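PDB 2IHF: single-stranded DNA-binding protein from Thermus aquaticus, which binds single-stranded DNA and probably recruits partner proteins to it during DNA replication, recombination and repair. Local coordinates for residues 55-60 and 96-101; 199-204 and 215-220; 1-6 and 134-139. The protein carries 1 engineered substitution. All blocks are in the same frame, centred on the assembly; numbering follows the deposited sequence.

Contact 1: residues 55-60 and 96-101; sequences RVRLLG and EVQVRA
R57 and R100 pair side by side on parallel strands, and R57 uses both its backbone groups. Its N gives a nearly straight hydrogen bond to V99 O (3.0 Å, 168°). Its O takes the N-H of A101 at 2.9 Å, with the donor above the carbonyl plane.

From CB, R100 runs to CG, anti to the backbone N (chi1 158°), and bends at chi2 and chi3 swing the rest toward 55-60. CD passes R57 O at 3.9 Å. NE gives a weak hydrogen bond to R57 O (3.4 Å) and also touches L59 CG. L59 CD1 lies over one face of the guanidinium, offset toward its rim, and NH2 lies 3.6 Å from L59 CB. The L59 and R100 side chains cross at about a right angle.

Q98 OE1 lies over the centre of the R57 guanidinium, 3.7 Å above its plane. R57 NE turns to D31 on strand 28-41 for its salt bridge. On the face opposite the arginines, V56 CG1 presses tightly on A101 CB. Water 1 links R55 O to V99 N.

This parallel pairing of strands 47-59 and 95-107 is characteristic of the OB fold, where it helps to close the barrel.

Contact 2: residues 199-204 and 215-220; sequences GRLVND and FQTRVE
This antiparallel strand pair belongs to the second OB domain, where strand 194-203 runs beside strand 217-221. The hydrogen-bonded pairs are R200 with E220 and V202 with R218. V202 N points nearly along the C=O axis of R218 (2.9 Å, 170°). Beyond the paired strand residues, Q216 N hydrogen-bonds D204 O at 2.6 Å.

L201, N203, T217 and V219 share one face. L201 CD1 meets T217 CG2 at 3.6 Å. N203 and T217 lie side by side, with ND2 of N203 2.8 Å from OG1 of T217. The N203 amide also meets F215: its CG is 3.5 Å from the ring's CZ, and the two planes stand 41° apart. An alanine at N203 is likely to leave the F215 ring without its amide neighbour and T217 OG1 without the nearby ND2.

On the other face V202 CG2 rests against R218 CG at 3.7 Å. R218 lies between two acids. Its NH2 meets D204 OD2 in a salt bridge modelled too short to trust in detail. NH1 forms a salt bridge with E220 OE1 (3.0 Å), which lies in the guanidinium plane. Q177 also binds that oxygen. Two carboxylates would probably offset the like charges of R218 and nearby R154.

Contact 3: residues 1-6 and 134-139; sequences MARGLN and MGNLTR
A short antiparallel junction between the two OB domains of one chain brings the N-terminal residues 1-6 against strand 128-145. L5 and M134 form its hydrogen-bonded pair. L5 N binds M134 O at 3.0 Å, and M134 N returns a bond to L5 O at 3.1 Å. Both bonds are moderately bent (155° each), with the donors tilted from the carbonyl planes. G4 CA adds a C-H contact to M134 O.

The side chains of L5 and M134 leave on the same face of the sheet and touch at their bases, CB to CB at 3.6 Å. Farther out, M134 CE comes 4.0 Å from L5 CD2. M134 CG is anti to the backbone N (chi1 -176°), which brings the thioether alongside L5.

R3 starts away from the other strand but folds back through bends at chi2 and chi3. Its NH1 gives a weak hydrogen bond to G135 O (2.9 Å), which lies at the edge of the guanidinium.

Beyond this pair, G135 bonds through its backbone to L195 of strand 194-203, and N136 to A158 of strand 151-159. E79 and D105 of the second subunit pack on L5 and M134 respectively, so the junction also borders the dimer partner.

The three contacts lie on one continuous mixed sheet that runs through both OB domains. Contact 1 is in the first domain and contact 2 in the second, their centres about 15 Å apart. They touch where V99 CG2 packs on L201 CD2. Contact 3 joins the domains; its centre is about 20 Å from that of contact 1 and about 17 Å from that of contact 2. Contacts 2 and 3 reach neighbouring strands, 194-203 and 128-145. Along the chain, contact 1 is nested within the loop closed by contact 3, and contact 2 opens after both. One polypeptide thus carries two linked OB domains, and two such chains form the dimer.

Contact 1: residues 55-60 and 96-101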
ATOM      1  N   ARG A  55      -1.313  17.779   5.775  1.00 24.72           N
ATOM      2  CA  ARG A  55      -2.379  18.427   5.043  1.00 31.85           C
ATOM      3  C   ARG A  55      -2.594  17.557   3.818  1.00 21.46           C
ATOM      4  O   ARG A  55      -1.640  17.072   3.204  1.00 24.70           O
ATOM      5  CB  ARG A  55      -1.979  19.839   4.604  1.00 31.54           C
ATOM      6  CG  ARG A  55      -3.139  20.641   4.019  1.00 38.04           C
ATOM      7  CD  ARG A  55      -2.658  21.884   3.304  1.00 48.69           C
ATOM      8  NE  ARG A  55      -1.854  21.539   2.136  1.00 56.95           N
ATOM      9  CZ  ARG A  55      -1.433  22.415   1.229  1.00 63.02           C
ATOM     10  NH1 ARG A  55      -1.738  23.705   1.354  1.00 49.96           N
ATOM     11  NH2 ARG A  55      -0.715  21.995   0.193  1.00 44.24           N
ATOM     12  N   VAL A  56      -3.850  17.353   3.470  1.00 14.75           N
ATOM     13  CA  VAL A  56      -4.181  16.545   2.313  1.00 17.22           C
ATOM     14  C   VAL A  56      -5.107  17.362   1.422  1.00 19.84           C
ATOM     15  O   VAL A  56      -6.068  17.961   1.905  1.00 24.76           O
ATOM     16  CB  VAL A  56      -4.870  15.228   2.757  1.00 22.40           C
ATOM     17  CG1 VAL A  56      -5.427  14.498   1.562  1.00 21.77           C
ATOM     18  CG2 VAL A  56      -3.865  14.333   3.485  1.00 23.45           C
ATOM     19  N   ARG A  57      -4.816  17.401   0.125  1.00 19.41           N
ATOM     20  CA  ARG A  57      -5.646  18.167  -0.796  1.00 19.24           C
ATOM     21  C   ARG A  57      -6.468  17.337  -1.765  1.00 27.54           C
ATOM     22  O   ARG A  57      -5.927  16.553  -2.540  1.00 22.91           O
ATOM     23  CB  ARG A  57      -4.799  19.160  -1.589  1.00 26.62           C
ATOM     24  CG  ARG A  57      -5.578  19.831  -2.709  1.00 28.31           C
ATOM     25  CD  ARG A  57      -4.865  21.051  -3.224  1.00 25.62           C
ATOM     26  NE  ARG A  57      -4.653  22.012  -2.150  1.00 29.54           N
ATOM     27  CZ  ARG A  57      -4.042  23.182  -2.309  1.00 39.16           C
ATOM     28  NH1 ARG A  57      -3.585  23.532  -3.508  1.00 36.12           N
ATOM     29  NH2 ARG A  57      -3.877  23.994  -1.271  1.00 37.87           N
ATOM     30  N   LEU A  58      -7.784  17.539  -1.705  1.00 21.32           N
ATOM     31  CA  LEU A  58      -8.759  16.870  -2.569  1.00 22.28           C
ATOM     32  C   LEU A  58      -9.182  17.890  -3.617  1.00 24.04           C
ATOM     33  O   LEU A  58      -9.305  19.080  -3.321  1.00 23.11           O
ATOM     34  CB  LEU A  58      -9.996  16.453  -1.770  1.00 28.76           C
ATOM     35  CG  LEU A  58     -10.372  14.983  -1.632  1.00 38.66           C
ATOM     36  CD1 LEU A  58     -11.744  14.893  -0.979  1.00 26.79           C
ATOM     37  CD2 LEU A  58     -10.402  14.320  -2.985  1.00 31.04           C
ATOM     38  N   LEU A  59      -9.417  17.425  -4.836  1.00 18.01           N
ATOM     39  CA  LEU A  59      -9.813  18.326  -5.902  1.00 27.28           C
ATOM     40  C   LEU A  59     -11.074  17.895  -6.626  1.00 28.44           C
ATOM     41  O   LEU A  59     -11.354  16.704  -6.779  1.00 31.13           O
ATOM     42  CB  LEU A  59      -8.697  18.454  -6.946  1.00 27.14           C
ATOM     43  CG  LEU A  59      -7.364  19.129  -6.637  1.00 25.26           C
ATOM     44  CD1 LEU A  59      -6.496  19.035  -7.871  1.00 26.46           C
ATOM     45  CD2 LEU A  59      -7.565  20.582  -6.252  1.00 28.44           C
ATOM     46  N   GLY A  60     -11.825  18.898  -7.063  1.00 34.06           N
ATOM     47  CA  GLY A  60     -13.030  18.690  -7.843  1.00 33.37           C
ATOM     48  C   GLY A  60     -14.192  17.892  -7.308  1.00 29.18           C
ATOM     49  O   GLY A  60     -14.609  18.058  -6.161  1.00 31.95           O
ATOM     50  N   GLU A  96       7.676  22.787  -2.267  1.00 39.31           N
ATOM     51  CA  GLU A  96       6.760  22.169  -1.319  1.00 33.00           C
ATOM     52  C   GLU A  96       6.305  20.787  -1.763  1.00 23.79           C
ATOM     53  O   GLU A  96       6.094  20.544  -2.951  1.00 27.82           O
ATOM     54  CB  GLU A  96       5.530  23.047  -1.111  1.00 38.77           C
ATOM     55  CG  GLU A  96       4.714  22.613   0.086  1.00 41.87           C
ATOM     56  CD  GLU A  96       3.744  23.672   0.553  1.00 42.31           C
ATOM     57  OE1 GLU A  96       2.723  23.880  -0.137  1.00 51.53           O
ATOM     58  OE2 GLU A  96       4.014  24.300   1.605  1.00 58.46           O
ATOM     59  N   VAL A  97       6.170  19.888  -0.789  1.00 27.00           N
ATOM     60  CA  VAL A  97       5.699  18.523  -1.024  1.00 23.92           C
ATOM     61  C   VAL A  97       4.394  18.345  -0.230  1.00 20.89           C
ATOM     62  O   VAL A  97       4.387  18.444   1.000  1.00 24.74           O
ATOM     63  CB  VAL A  97       6.743  17.464  -0.556  1.00 20.98           C
ATOM     64  CG1 VAL A  97       6.138  16.078  -0.609  1.00 15.53           C
ATOM     65  CG2 VAL A  97       7.979  17.513  -1.447  1.00 19.35           C
ATOM     66  N   GLN A  98       3.294  18.101  -0.938  1.00 22.71           N
ATOM     67  CA  GLN A  98       1.992  17.916  -0.300  1.00 24.31           C
ATOM     68  C   GLN A  98       1.350  16.630  -0.776  1.00 21.51           C
ATOM     69  O   GLN A  98       1.618  16.150  -1.878  1.00 19.68           O
ATOM     70  CB  GLN A  98       1.029  19.064  -0.649  1.00 28.12           C
ATOM     71  CG  GLN A  98       0.829  19.255  -2.178  1.00 41.65           C
ATOM     72  CD  GLN A  98      -0.537  19.836  -2.577  1.00 53.98           C
ATOM     73  OE1 GLN A  98      -0.998  20.834  -2.020  1.00 43.40           O
ATOM     74  NE2 GLN A  98      -1.177  19.210  -3.562  1.00 54.30           N
ATOM     75  N   VAL A  99       0.484  16.077   0.057  1.00 17.56           N
ATOM     76  CA  VAL A  99      -0.228  14.880  -0.330  1.00 18.46           C
ATOM     77  C   VAL A  99      -1.461  15.330  -1.121  1.00 19.29           C
ATOM     78  O   VAL A  99      -2.246  16.155  -0.663  1.00 22.74           O
ATOM     79  CB  VAL A  99      -0.668  14.073   0.905  1.00 17.66           C
ATOM     80  CG1 VAL A  99      -1.450  12.850   0.472  1.00 16.69           C
ATOM     81  CG2 VAL A  99       0.543  13.663   1.721  1.00 18.22           C
ATOM     82  N   ARG A 100      -1.597  14.810  -2.330  1.00 15.34           N
ATOM     83  CA  ARG A 100      -2.745  15.099  -3.173  1.00 17.19           C
ATOM     84  C   ARG A 100      -3.583  13.833  -3.050  1.00 21.99           C
ATOM     85  O   ARG A 100      -3.152  12.765  -3.474  1.00 23.43           O
ATOM     86  CB  ARG A 100      -2.289  15.294  -4.623  1.00 28.00           C
ATOM     87  CG  ARG A 100      -3.363  15.075  -5.691  1.00 31.09           C
ATOM     88  CD  ARG A 100      -4.150  16.329  -5.978  1.00 38.73           C
ATOM     89  NE  ARG A 100      -5.579  16.076  -5.859  1.00 50.41           N
ATOM     90  CZ  ARG A 100      -6.271  15.236  -6.625  1.00 49.51           C
ATOM     91  NH1 ARG A 100      -5.659  14.560  -7.593  1.00 67.32           N
ATOM     92  NH2 ARG A 100      -7.575  15.053  -6.397  1.00 24.31           N
ATOM     93  N   ALA A 101      -4.761  13.932  -2.445  1.00 15.70           N
ATOM     94  CA  ALA A 101      -5.627  12.756  -2.310  1.00 17.78           C
ATOM     95  C   ALA A 101      -6.373  12.424  -3.603  1.00 20.01           C
ATOM     96  O   ALA A 101      -7.001  13.289  -4.210  1.00 27.96           O
ATOM     97  CB  ALA A 101      -6.637  12.974  -1.189  1.00 24.61           C
TER
HETATM   98  O   HOH W   1       0.877  17.437   2.676  1.00 40.79           O
HETATM   99  O   HOH W   2      -2.516  21.535  -5.420  1.00 40.28           O

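Contact 2: residues 199-204 and 215-220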
ATOM      1  N   GLY A 199       8.016   3.333   3.117  1.00 14.61           N
ATOM      2  CA  GLY A 199       8.179   3.974   4.408  1.00 16.03           C
ATOM      3  C   GLY A 199       6.996   4.775   4.905  1.00 13.51           C
ATOM      4  O   GLY A 199       5.856   4.461   4.569  1.00 12.97           O
ATOM      5  N   ARG A 200       7.289   5.801   5.708  1.00 19.09           N
ATOM      6  CA  ARG A 200       6.289   6.669   6.316  1.00 16.30           C
ATOM      7  C   ARG A 200       6.521   8.125   5.933  1.00 16.05           C
ATOM      8  O   ARG A 200       7.649   8.545   5.700  1.00 16.86           O
ATOM      9  CB  ARG A 200       6.350   6.552   7.843  1.00 19.16           C
ATOM     10  CG  ARG A 200       6.321   5.124   8.326  1.00 30.71           C
ATOM     11  CD  ARG A 200       6.127   5.031   9.828  1.00 38.40           C
ATOM     12  NE  ARG A 200       6.102   3.645  10.321  1.00 37.66           N
ATOM     13  CZ  ARG A 200       5.159   2.739  10.046  1.00 35.89           C
ATOM     14  NH1 ARG A 200       4.126   3.046   9.264  1.00 43.81           N
ATOM     15  NH2 ARG A 200       5.242   1.522  10.571  1.00 45.35           N
ATOM     16  N   LEU A 201       5.438   8.888   5.890  1.00 13.32           N
ATOM     17  CA  LEU A 201       5.497  10.300   5.564  1.00 12.36           C
ATOM     18  C   LEU A 201       5.665  11.071   6.876  1.00 20.73           C
ATOM     19  O   LEU A 201       4.820  10.971   7.762  1.00 23.74           O
ATOM     20  CB  LEU A 201       4.202  10.718   4.878  1.00 17.96           C
ATOM     21  CG  LEU A 201       4.232  12.049   4.135  1.00 25.38           C
ATOM     22  CD1 LEU A 201       5.334  12.012   3.088  1.00 20.94           C
ATOM     23  CD2 LEU A 201       2.888  12.299   3.481  1.00 21.32           C
ATOM     24  N   VAL A 202       6.756  11.832   6.995  1.00 18.56           N
ATOM     25  CA  VAL A 202       7.043  12.615   8.206  1.00 21.18           C
ATOM     26  C   VAL A 202       7.309  14.100   7.906  1.00 22.34           C
ATOM     27  O   VAL A 202       7.490  14.487   6.745  1.00 23.82           O
ATOM     28  CB  VAL A 202       8.268  12.034   8.970  1.00 18.52           C
ATOM     29  CG1 VAL A 202       8.009  10.591   9.351  1.00 23.39           C
ATOM     30  CG2 VAL A 202       9.530  12.131   8.107  1.00 18.97           C
ATOM     31  N   ASN A 203       7.341  14.929   8.950  1.00 23.68           N
ATOM     32  CA  ASN A 203       7.573  16.364   8.777  1.00 24.36           C
ATOM     33  C   ASN A 203       8.765  16.874   9.563  1.00 26.93           C
ATOM     34  O   ASN A 203       9.284  16.191  10.442  1.00 27.55           O
ATOM     35  CB  ASN A 203       6.344  17.166   9.212  1.00 31.38           C
ATOM     36  CG  ASN A 203       5.175  16.996   8.271  1.00 32.82           C
ATOM     37  OD1 ASN A 203       4.033  16.836   8.710  1.00 33.46           O
ATOM     38  ND2 ASN A 203       5.450  17.044   6.966  1.00 47.94           N
ATOM     39  N   ASP A 204       9.175  18.097   9.231  1.00 33.93           N
ATOM     40  CA  ASP A 204      10.283  18.780   9.893  1.00 41.86           C
ATOM     41  C   ASP A 204      10.095  20.288   9.756  1.00 32.53           C
ATOM     42  O   ASP A 204       9.685  20.719   8.659  1.00 38.99           O
ATOM     43  CB  ASP A 204      11.615  18.377   9.263  1.00 57.81           C
ATOM     44  CG  ASP A 204      12.507  17.628  10.227  1.00 65.10           C
ATOM     45  OD1 ASP A 204      12.830  18.179  11.305  1.00 68.37           O
ATOM     46  OD2 ASP A 204      12.888  16.486   9.901  1.00 71.74           O
ATOM     47  N   PHE A 215       9.596  24.487   6.748  1.00 40.60           N
ATOM     48  CA  PHE A 215       8.876  23.228   6.881  1.00 34.78           C
ATOM     49  C   PHE A 215       9.279  22.268   5.766  1.00 37.24           C
ATOM     50  O   PHE A 215       9.414  22.678   4.610  1.00 39.13           O
ATOM     51  CB  PHE A 215       7.385  23.553   6.758  1.00 39.09           C
ATOM     52  CG  PHE A 215       6.463  22.428   7.104  1.00 37.86           C
ATOM     53  CD1 PHE A 215       6.065  22.224   8.426  1.00 41.80           C
ATOM     54  CD2 PHE A 215       5.927  21.619   6.099  1.00 40.57           C
ATOM     55  CE1 PHE A 215       5.135  21.230   8.738  1.00 42.14           C
ATOM     56  CE2 PHE A 215       5.004  20.630   6.397  1.00 37.04           C
ATOM     57  CZ  PHE A 215       4.603  20.432   7.718  1.00 39.10           C
ATOM     58  N   GLN A 216       9.498  21.002   6.107  1.00 38.50           N
ATOM     59  CA  GLN A 216       9.808  20.016   5.083  1.00 30.87           C
ATOM     60  C   GLN A 216       9.117  18.683   5.331  1.00 27.71           C
ATOM     61  O   GLN A 216       9.164  18.125   6.434  1.00 30.50           O
ATOM     62  CB  GLN A 216      11.305  19.753   4.935  1.00 27.11           C
ATOM     63  CG  GLN A 216      11.548  18.876   3.697  1.00 36.18           C
ATOM     64  CD  GLN A 216      12.969  18.363   3.544  1.00 45.37           C
ATOM     65  OE1 GLN A 216      13.510  17.707   4.434  1.00 53.54           O
ATOM     66  NE2 GLN A 216      13.572  18.643   2.395  1.00 46.26           N
ATOM     67  N   THR A 217       8.456  18.191   4.292  1.00 19.25           N
ATOM     68  CA  THR A 217       7.787  16.906   4.350  1.00 19.40           C
ATOM     69  C   THR A 217       8.736  15.947   3.630  1.00 23.52           C
ATOM     70  O   THR A 217       9.213  16.253   2.536  1.00 28.38           O
ATOM     71  CB  THR A 217       6.444  16.955   3.613  1.00 27.59           C
ATOM     72  OG1 THR A 217       5.573  17.865   4.289  1.00 29.10           O
ATOM     73  CG2 THR A 217       5.801  15.581   3.569  1.00 29.39           C
ATOM     74  N   ARG A 218       9.041  14.813   4.256  1.00 20.51           N
ATOM     75  CA  ARG A 218       9.924  13.835   3.632  1.00 26.87           C
ATOM     76  C   ARG A 218       9.469  12.413   3.966  1.00 19.86           C
ATOM     77  O   ARG A 218       8.500  12.224   4.687  1.00 21.88           O
ATOM     78  CB  ARG A 218      11.371  14.057   4.087  1.00 27.15           C
ATOM     79  CG  ARG A 218      11.731  13.439   5.420  1.00 36.38           C
ATOM     80  CD  ARG A 218      13.225  13.574   5.644  1.00 56.51           C
ATOM     81  NE  ARG A 218      13.525  14.273   6.888  1.00 58.38           N
ATOM     82  CZ  ARG A 218      13.578  13.694   8.083  1.00 62.47           C
ATOM     83  NH1 ARG A 218      13.354  12.387   8.213  1.00 41.97           N
ATOM     84  NH2 ARG A 218      13.861  14.426   9.151  1.00 61.79           N
ATOM     85  N   VAL A 219      10.162  11.420   3.425  1.00 15.76           N
ATOM     86  CA  VAL A 219       9.824  10.021   3.665  1.00 12.82           C
ATOM     87  C   VAL A 219      10.900   9.335   4.520  1.00 22.86           C
ATOM     88  O   VAL A 219      12.088   9.458   4.254  1.00 24.79           O
ATOM     89  CB  VAL A 219       9.674   9.248   2.314  1.00 15.14           C
ATOM     90  CG1 VAL A 219       9.497   7.753   2.571  1.00 15.43           C
ATOM     91  CG2 VAL A 219       8.494   9.800   1.515  1.00 18.64           C
ATOM     92  N   GLU A 220      10.470   8.632   5.565  1.00 18.42           N
ATOM     93  CA  GLU A 220      11.383   7.900   6.442  1.00 15.96           C
ATOM     94  C   GLU A 220      11.287   6.458   5.945  1.00 18.60           C
ATOM     95  O   GLU A 220      10.227   5.844   6.021  1.00 15.79           O
ATOM     96  CB  GLU A 220      10.899   7.992   7.891  1.00 20.28           C
ATOM     97  CG  GLU A 220      11.906   7.539   8.930  1.00 32.98           C
ATOM     98  CD  GLU A 220      12.530   8.709   9.686  1.00 41.65           C
ATOM     99  OE1 GLU A 220      13.282   9.499   9.074  1.00 34.37           O
ATOM    100  OE2 GLU A 220      12.257   8.848  10.897  1.00 80.92           O
TER

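Contact 3: residues 1-6 and 134-139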
ATOM      1  N   MET A   1       6.706   1.979 -10.451  1.00 65.14           N
ATOM      2  CA  MET A   1       5.634   1.292 -11.221  1.00 67.73           C
ATOM      3  C   MET A   1       6.265   0.759 -12.497  1.00 57.85           C
ATOM      4  O   MET A   1       6.752  -0.371 -12.536  1.00 35.01           O
ATOM      5  CB  MET A   1       4.504   2.285 -11.533  1.00 73.97           C
ATOM      6  CG  MET A   1       3.303   1.707 -12.280  1.00 81.58           C
ATOM      7  SD  MET A   1       1.740   2.508 -11.800  1.00 80.39           S
ATOM      8  CE  MET A   1       1.963   4.114 -12.481  1.00 76.47           C
ATOM      9  N   ALA A   2       6.250   1.576 -13.542  1.00 61.94           N
ATOM     10  CA  ALA A   2       6.859   1.201 -14.816  1.00 66.70           C
ATOM     11  C   ALA A   2       8.307   1.698 -14.708  1.00 67.66           C
ATOM     12  O   ALA A   2       9.144   1.499 -15.602  1.00 90.30           O
ATOM     13  CB  ALA A   2       6.125   1.892 -15.981  1.00 60.43           C
ATOM     14  N   ARG A   3       8.555   2.345 -13.569  1.00 56.70           N
ATOM     15  CA  ARG A   3       9.827   2.947 -13.178  1.00 46.96           C
ATOM     16  C   ARG A   3       9.459   3.872 -12.035  1.00 32.96           C
ATOM     17  O   ARG A   3       9.791   3.610 -10.891  1.00 32.38           O
ATOM     18  CB  ARG A   3      10.419   3.799 -14.291  1.00 56.14           C
ATOM     19  CG  ARG A   3      11.492   4.757 -13.800  1.00 53.96           C
ATOM     20  CD  ARG A   3      12.863   4.131 -13.907  1.00 49.88           C
ATOM     21  NE  ARG A   3      13.132   3.154 -12.861  1.00 50.88           N
ATOM     22  CZ  ARG A   3      13.272   3.468 -11.577  1.00 44.23           C
ATOM     23  NH1 ARG A   3      13.162   4.732 -11.189  1.00 56.81           N
ATOM     24  NH2 ARG A   3      13.535   2.523 -10.680  1.00 32.90           N
ATOM     25  N   GLY A   4       8.762   4.961 -12.357  1.00 24.27           N
ATOM     26  CA  GLY A   4       8.345   5.909 -11.337  1.00 21.92           C
ATOM     27  C   GLY A   4       7.093   5.408 -10.639  1.00 25.37           C
ATOM     28  O   GLY A   4       6.164   4.933 -11.284  1.00 27.44           O
ATOM     29  N   LEU A   5       7.067   5.489  -9.317  1.00 22.23           N
ATOM     30  CA  LEU A   5       5.910   5.035  -8.561  1.00 20.82           C
ATOM     31  C   LEU A   5       5.747   6.031  -7.433  1.00 20.70           C
ATOM     32  O   LEU A   5       6.727   6.478  -6.841  1.00 16.79           O
ATOM     33  CB  LEU A   5       6.120   3.617  -8.018  1.00 17.29           C
ATOM     34  CG  LEU A   5       4.929   2.986  -7.302  1.00 25.63           C
ATOM     35  CD1 LEU A   5       3.760   2.877  -8.263  1.00 31.07           C
ATOM     36  CD2 LEU A   5       5.319   1.626  -6.773  1.00 22.07           C
ATOM     37  N   ASN A   6       4.502   6.364  -7.123  1.00 17.75           N
ATOM     38  CA  ASN A   6       4.223   7.372  -6.119  1.00 16.99           C
ATOM     39  C   ASN A   6       2.868   7.069  -5.498  1.00 18.86           C
ATOM     40  O   ASN A   6       1.842   7.341  -6.108  1.00 15.86           O
ATOM     41  CB  ASN A   6       4.200   8.728  -6.833  1.00 23.84           C
ATOM     42  CG  ASN A   6       3.956   9.889  -5.909  1.00 22.71           C
ATOM     43  OD1 ASN A   6       3.507   9.731  -4.779  1.00 22.65           O
ATOM     44  ND2 ASN A   6       4.242  11.079  -6.402  1.00 22.13           N
ATOM     45  N   MET A 134       9.235   4.875  -6.060  1.00 14.35           N
ATOM     46  CA  MET A 134      10.237   4.249  -6.906  1.00 14.53           C
ATOM     47  C   MET A 134      10.700   5.362  -7.827  1.00 20.62           C
ATOM     48  O   MET A 134       9.884   6.095  -8.394  1.00 19.10           O
ATOM     49  CB  MET A 134       9.666   3.065  -7.692  1.00 14.02           C
ATOM     50  CG  MET A 134      10.715   2.324  -8.512  1.00 28.89           C
ATOM     51  SD  MET A 134      10.380   0.551  -8.762  1.00 31.66           S
ATOM     52  CE  MET A 134       8.590   0.496  -8.804  1.00 20.50           C
ATOM     53  N   GLY A 135      12.009   5.521  -7.935  1.00 14.23           N
ATOM     54  CA  GLY A 135      12.540   6.563  -8.785  1.00 17.46           C
ATOM     55  C   GLY A 135      14.038   6.433  -8.903  1.00 20.56           C
ATOM     56  O   GLY A 135      14.586   5.347  -8.713  1.00 19.08           O
ATOM     57  N   ASN A 136      14.703   7.544  -9.196  1.00 19.03           N
ATOM     58  CA  ASN A 136      16.149   7.552  -9.366  1.00 16.47           C
ATOM     59  C   ASN A 136      16.782   8.652  -8.527  1.00 16.88           C
ATOM     60  O   ASN A 136      16.237   9.752  -8.420  1.00 21.79           O
ATOM     61  CB  ASN A 136      16.473   7.751 -10.844  1.00 24.60           C
ATOM     62  CG  ASN A 136      16.111   6.535 -11.682  1.00 22.67           C
ATOM     63  OD1 ASN A 136      16.857   5.565 -11.726  1.00 33.36           O
ATOM     64  ND2 ASN A 136      14.958   6.579 -12.336  1.00 25.60           N
ATOM     65  N   LEU A 137      17.932   8.356  -7.928  1.00 15.55           N
ATOM     66  CA  LEU A 137      18.615   9.337  -7.097  1.00 17.59           C
ATOM     67  C   LEU A 137      19.037  10.542  -7.925  1.00 21.94           C
ATOM     68  O   LEU A 137      19.560  10.402  -9.028  1.00 19.71           O
ATOM     69  CB  LEU A 137      19.840   8.712  -6.417  1.00 18.05           C
ATOM     70  CG  LEU A 137      19.609   7.473  -5.547  1.00 24.71           C
ATOM     71  CD1 LEU A 137      20.882   7.180  -4.769  1.00 27.46           C
ATOM     72  CD2 LEU A 137      18.453   7.691  -4.587  1.00 35.67           C
ATOM     73  N   THR A 138      18.785  11.728  -7.380  1.00 25.25           N
ATOM     74  CA  THR A 138      19.132  12.977  -8.038  1.00 23.09           C
ATOM     75  C   THR A 138      20.499  13.455  -7.565  1.00 25.86           C
ATOM     76  O   THR A 138      20.995  14.483  -8.023  1.00 29.79           O
ATOM     77  CB  THR A 138      18.097  14.079  -7.741  1.00 25.01           C
ATOM     78  OG1 THR A 138      17.972  14.247  -6.326  1.00 27.24           O
ATOM     79  CG2 THR A 138      16.749  13.722  -8.335  1.00 21.66           C
ATOM     80  N   ARG A 139      21.097  12.705  -6.641  1.00 20.64           N
ATOM     81  CA  ARG A 139      22.416  13.028  -6.099  1.00 24.55           C
ATOM     82  C   ARG A 139      22.987  11.851  -5.311  1.00 29.45           C
ATOM     83  O   ARG A 139      22.287  10.884  -5.025  1.00 25.59           O
ATOM     84  CB  ARG A 139      22.336  14.265  -5.193  1.00 34.03           C
ATOM     85  CG  ARG A 139      21.486  14.120  -3.929  1.00 37.10           C
ATOM     86  CD  ARG A 139      21.648  15.360  -3.050  1.00 33.08           C
ATOM     87  NE  ARG A 139      21.171  15.149  -1.686  1.00 26.40           N
ATOM     88  CZ  ARG A 139      19.899  15.226  -1.317  1.00 21.07           C
ATOM     89  NH1 ARG A 139      18.967  15.515  -2.210  1.00 23.41           N
ATOM     90  NH2 ARG A 139      19.566  15.001  -0.055  1.00 24.49           N
TER